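PDB 4XGO: anopheles Plasmodium-responsive Leucine-rich repeat protein 1B from Anopheles gambiae, which probably acts in the mosquito's immune response to Plasmodium together with LRIM1; this chain is its leucine-rich repeat domain. Local coordinates for residues Glu229-Ser234 and Lys252-Ser257. Residues are numbered along the deposited sequence; the frame is centred on the assembly and turned at random.
Sequences ERLYVS and KVLDLS
L231 and L254 share one rotamer: in each, CG stands anti to the backbone N (chi1 172° and -176°). Being paired in register as well, they lie alongside each other on one face of the sheet, with L231 CD2 3.6 Å from L254 CD1. The K252 side chain is stretched out past CG and runs alongside E229 and R230. K252 CE lies over one face of the R230 guanidinium, 3.5 Å from R230 NH2. A water accepts from K252 NZ and, weakly, from R230 NH2. R230 NH1 forms a salt bridge with D206, one strand back. The strands 230-232 and 253-255 are neighbouring parallel strands of the leucine-rich repeat solenoid. L231 and L254 are among the repeat's regularly spaced leucines that pack in the interior, while R230, Y232, V253 and D255 line the other face. E229 O takes two backbone bonds, from K252 N and V253 N. L231 N gives to V253 O, L231 O accepts from D255 N at 3.0 Å, and V233 N gives to D255 O. Y232 crosses D255 at about a right angle, its CD2 3.8 Å from D255 CB. V253 CG1 sits 3.9 Å from Y232 CE2. D255 OD1 accepts from S257 N, which closes an Asx turn, and from S257 OG at 2.7 Å. Two donors thus grip OD1. The other oxygen, OD2, accepts from a water that also bonds S234 OG.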
ATOM      1  N   GLU A 229     -12.770 -13.533  28.453  1.00 19.72           N
ATOM      2  CA  GLU A 229     -14.037 -12.911  28.043  1.00 20.19           C
ATOM      3  C   GLU A 229     -14.429 -13.214  26.601  1.00 18.74           C
ATOM      4  O   GLU A 229     -15.618 -13.340  26.296  1.00 17.86           O
ATOM      5  CB  GLU A 229     -13.986 -11.396  28.219  1.00 22.30           C
ATOM      6  CG  GLU A 229     -13.972 -10.946  29.673  1.00 25.44           C
ATOM      7  CD  GLU A 229     -13.941  -9.439  29.816  1.00 27.91           C
ATOM      8  OE1 GLU A 229     -14.438  -8.741  28.901  1.00 29.93           O
ATOM      9  OE2 GLU A 229     -13.404  -8.961  30.842  1.00 32.41           O
ATOM     10  N   ARG A 230     -13.453 -13.310  25.705  1.00 17.79           N
ATOM     11  CA  ARG A 230     -13.758 -13.462  24.278  1.00 17.40           C
ATOM     12  C   ARG A 230     -12.850 -14.510  23.661  1.00 16.39           C
ATOM     13  O   ARG A 230     -11.618 -14.429  23.774  1.00 16.02           O
ATOM     14  CB  ARG A 230     -13.605 -12.122  23.545  1.00 17.99           C
ATOM     15  CG  ARG A 230     -14.382 -10.994  24.203  1.00 19.84           C
ATOM     16  CD  ARG A 230     -14.280  -9.730  23.389  1.00 21.10           C
ATOM     17  NE  ARG A 230     -15.114  -8.676  23.950  1.00 23.97           N
ATOM     18  CZ  ARG A 230     -14.795  -7.930  25.009  1.00 26.30           C
ATOM     19  NH1 ARG A 230     -13.646  -8.102  25.668  1.00 26.08           N
ATOM     20  NH2 ARG A 230     -15.647  -6.985  25.414  1.00 27.63           N
ATOM     21  N   LEU A 231     -13.480 -15.496  23.018  1.00 15.29           N
ATOM     22  CA  LEU A 231     -12.784 -16.595  22.364  1.00 15.04           C
ATOM     23  C   LEU A 231     -13.294 -16.721  20.933  1.00 14.15           C
ATOM     24  O   LEU A 231     -14.487 -17.000  20.684  1.00 13.59           O
ATOM     25  CB  LEU A 231     -12.991 -17.909  23.138  1.00 15.60           C
ATOM     26  CG  LEU A 231     -12.463 -19.174  22.461  1.00 16.05           C
ATOM     27  CD1 LEU A 231     -10.953 -19.137  22.317  1.00 16.17           C
ATOM     28  CD2 LEU A 231     -12.886 -20.406  23.232  1.00 16.48           C
ATOM     29  N   TYR A 232     -12.398 -16.464  19.979  1.00 13.45           N
ATOM     30  CA  TYR A 232     -12.730 -16.530  18.579  1.00 13.14           C
ATOM     31  C   TYR A 232     -12.025 -17.711  17.930  1.00 13.20           C
ATOM     32  O   TYR A 232     -10.788 -17.797  17.933  1.00 12.53           O
ATOM     33  CB  TYR A 232     -12.319 -15.253  17.855  1.00 13.28           C
ATOM     34  CG  TYR A 232     -12.912 -14.002  18.440  1.00 13.81           C
ATOM     35  CD1 TYR A 232     -12.258 -13.312  19.444  1.00 14.68           C
ATOM     36  CD2 TYR A 232     -14.124 -13.513  17.986  1.00 14.22           C
ATOM     37  CE1 TYR A 232     -12.802 -12.151  19.990  1.00 15.57           C
ATOM     38  CE2 TYR A 232     -14.675 -12.350  18.521  1.00 15.10           C
ATOM     39  CZ  TYR A 232     -14.002 -11.677  19.524  1.00 15.65           C
ATOM     40  OH  TYR A 232     -14.525 -10.512  20.072  1.00 17.33           O
ATOM     41  N   VAL A 233     -12.807 -18.619  17.363  1.00 13.21           N
ATOM     42  CA  VAL A 233     -12.237 -19.782  16.701  1.00 13.71           C
ATOM     43  C   VAL A 233     -12.983 -20.056  15.398  1.00 13.36           C
ATOM     44  O   VAL A 233     -13.177 -21.203  15.001  1.00 13.41           O
ATOM     45  CB  VAL A 233     -12.212 -21.052  17.594  1.00 15.03           C
ATOM     46  CG1 VAL A 233     -11.195 -22.030  17.055  1.00 15.98           C
ATOM     47  CG2 VAL A 233     -11.824 -20.741  19.024  1.00 16.22           C
ATOM     48  N   SER A 234     -13.348 -18.996  14.691  1.00 12.49           N
ATOM     49  CA  SER A 234     -14.053 -19.155  13.425  1.00 12.80           C
ATOM     50  C   SER A 234     -13.095 -19.649  12.346  1.00 12.74           C
ATOM     51  O   SER A 234     -11.859 -19.498  12.461  1.00 12.36           O
ATOM     52  CB  SER A 234     -14.713 -17.850  12.986  1.00 12.73           C
ATOM     53  OG  SER A 234     -13.755 -16.946  12.458  1.00 13.27           O
ATOM     54  N   LYS A 252     -17.987 -14.156  27.591  1.00 20.58           N
ATOM     55  CA  LYS A 252     -19.183 -13.554  27.034  1.00 21.29           C
ATOM     56  C   LYS A 252     -19.286 -13.583  25.516  1.00 18.49           C
ATOM     57  O   LYS A 252     -20.380 -13.408  24.994  1.00 17.41           O
ATOM     58  CB  LYS A 252     -19.402 -12.150  27.592  1.00 24.96           C
ATOM     59  CG  LYS A 252     -18.314 -11.151  27.308  1.00 27.39           C
ATOM     60  CD  LYS A 252     -18.582  -9.894  28.123  1.00 31.57           C
ATOM     61  CE  LYS A 252     -17.767  -8.716  27.626  1.00 34.24           C
ATOM     62  NZ  LYS A 252     -18.215  -7.458  28.283  1.00 36.77           N
ATOM     63  N   VAL A 253     -18.185 -13.857  24.826  1.00 16.15           N
ATOM     64  CA  VAL A 253     -18.201 -13.981  23.377  1.00 14.94           C
ATOM     65  C   VAL A 253     -17.562 -15.317  22.981  1.00 14.11           C
ATOM     66  O   VAL A 253     -16.457 -15.615  23.406  1.00 13.49           O
ATOM     67  CB  VAL A 253     -17.438 -12.849  22.703  1.00 14.89           C
ATOM     68  CG1 VAL A 253     -17.387 -13.046  21.202  1.00 14.37           C
ATOM     69  CG2 VAL A 253     -18.054 -11.498  23.052  1.00 15.61           C
ATOM     70  N   LEU A 254     -18.285 -16.082  22.178  1.00 13.43           N
ATOM     71  CA  LEU A 254     -17.794 -17.352  21.642  1.00 13.22           C
ATOM     72  C   LEU A 254     -18.156 -17.448  20.177  1.00 12.56           C
ATOM     73  O   LEU A 254     -19.337 -17.544  19.822  1.00 12.83           O
ATOM     74  CB  LEU A 254     -18.381 -18.530  22.424  1.00 13.68           C
ATOM     75  CG  LEU A 254     -17.876 -19.924  22.038  1.00 13.56           C
ATOM     76  CD1 LEU A 254     -16.358 -19.981  22.197  1.00 13.87           C
ATOM     77  CD2 LEU A 254     -18.552 -21.005  22.882  1.00 14.27           C
ATOM     78  N   ASP A 255     -17.137 -17.392  19.318  1.00 12.32           N
ATOM     79  CA  ASP A 255     -17.330 -17.427  17.874  1.00 12.04           C
ATOM     80  C   ASP A 255     -16.853 -18.796  17.355  1.00 11.82           C
ATOM     81  O   ASP A 255     -15.675 -19.064  17.297  1.00 11.24           O
ATOM     82  CB  ASP A 255     -16.590 -16.275  17.186  1.00 12.25           C
ATOM     83  CG  ASP A 255     -16.861 -16.194  15.705  1.00 12.68           C
ATOM     84  OD1 ASP A 255     -17.556 -17.071  15.134  1.00 12.89           O
ATOM     85  OD2 ASP A 255     -16.339 -15.259  15.057  1.00 13.30           O
ATOM     86  N   LEU A 256     -17.810 -19.630  16.974  1.00 11.70           N
ATOM     87  CA  LEU A 256     -17.545 -20.967  16.417  1.00 12.27           C
ATOM     88  C   LEU A 256     -17.969 -21.060  14.948  1.00 12.00           C
ATOM     89  O   LEU A 256     -18.118 -22.155  14.379  1.00 11.41           O
ATOM     90  CB  LEU A 256     -18.284 -22.015  17.249  1.00 13.16           C
ATOM     91  CG  LEU A 256     -17.953 -22.075  18.730  1.00 13.92           C
ATOM     92  CD1 LEU A 256     -18.867 -23.067  19.428  1.00 14.73           C
ATOM     93  CD2 LEU A 256     -16.486 -22.390  18.930  1.00 14.29           C
ATOM     94  N   SER A 257     -18.156 -19.916  14.300  1.00 11.61           N
ATOM     95  CA  SER A 257     -18.708 -19.908  12.963  1.00 11.90           C
ATOM     96  C   SER A 257     -17.717 -20.384  11.915  1.00 11.74           C
ATOM     97  O   SER A 257     -16.499 -20.369  12.129  1.00 11.22           O
ATOM     98  CB  SER A 257     -19.269 -18.513  12.593  1.00 12.27           C
ATOM     99  OG  SER A 257     -18.257 -17.527  12.579  1.00 12.91           O
TER
HETATM  100  O   HOH W   1     -16.205  -5.609  28.506  0.50 32.62           O
HETATM  101  O   HOH W   2     -13.667 -15.289  14.676  1.00 30.48           O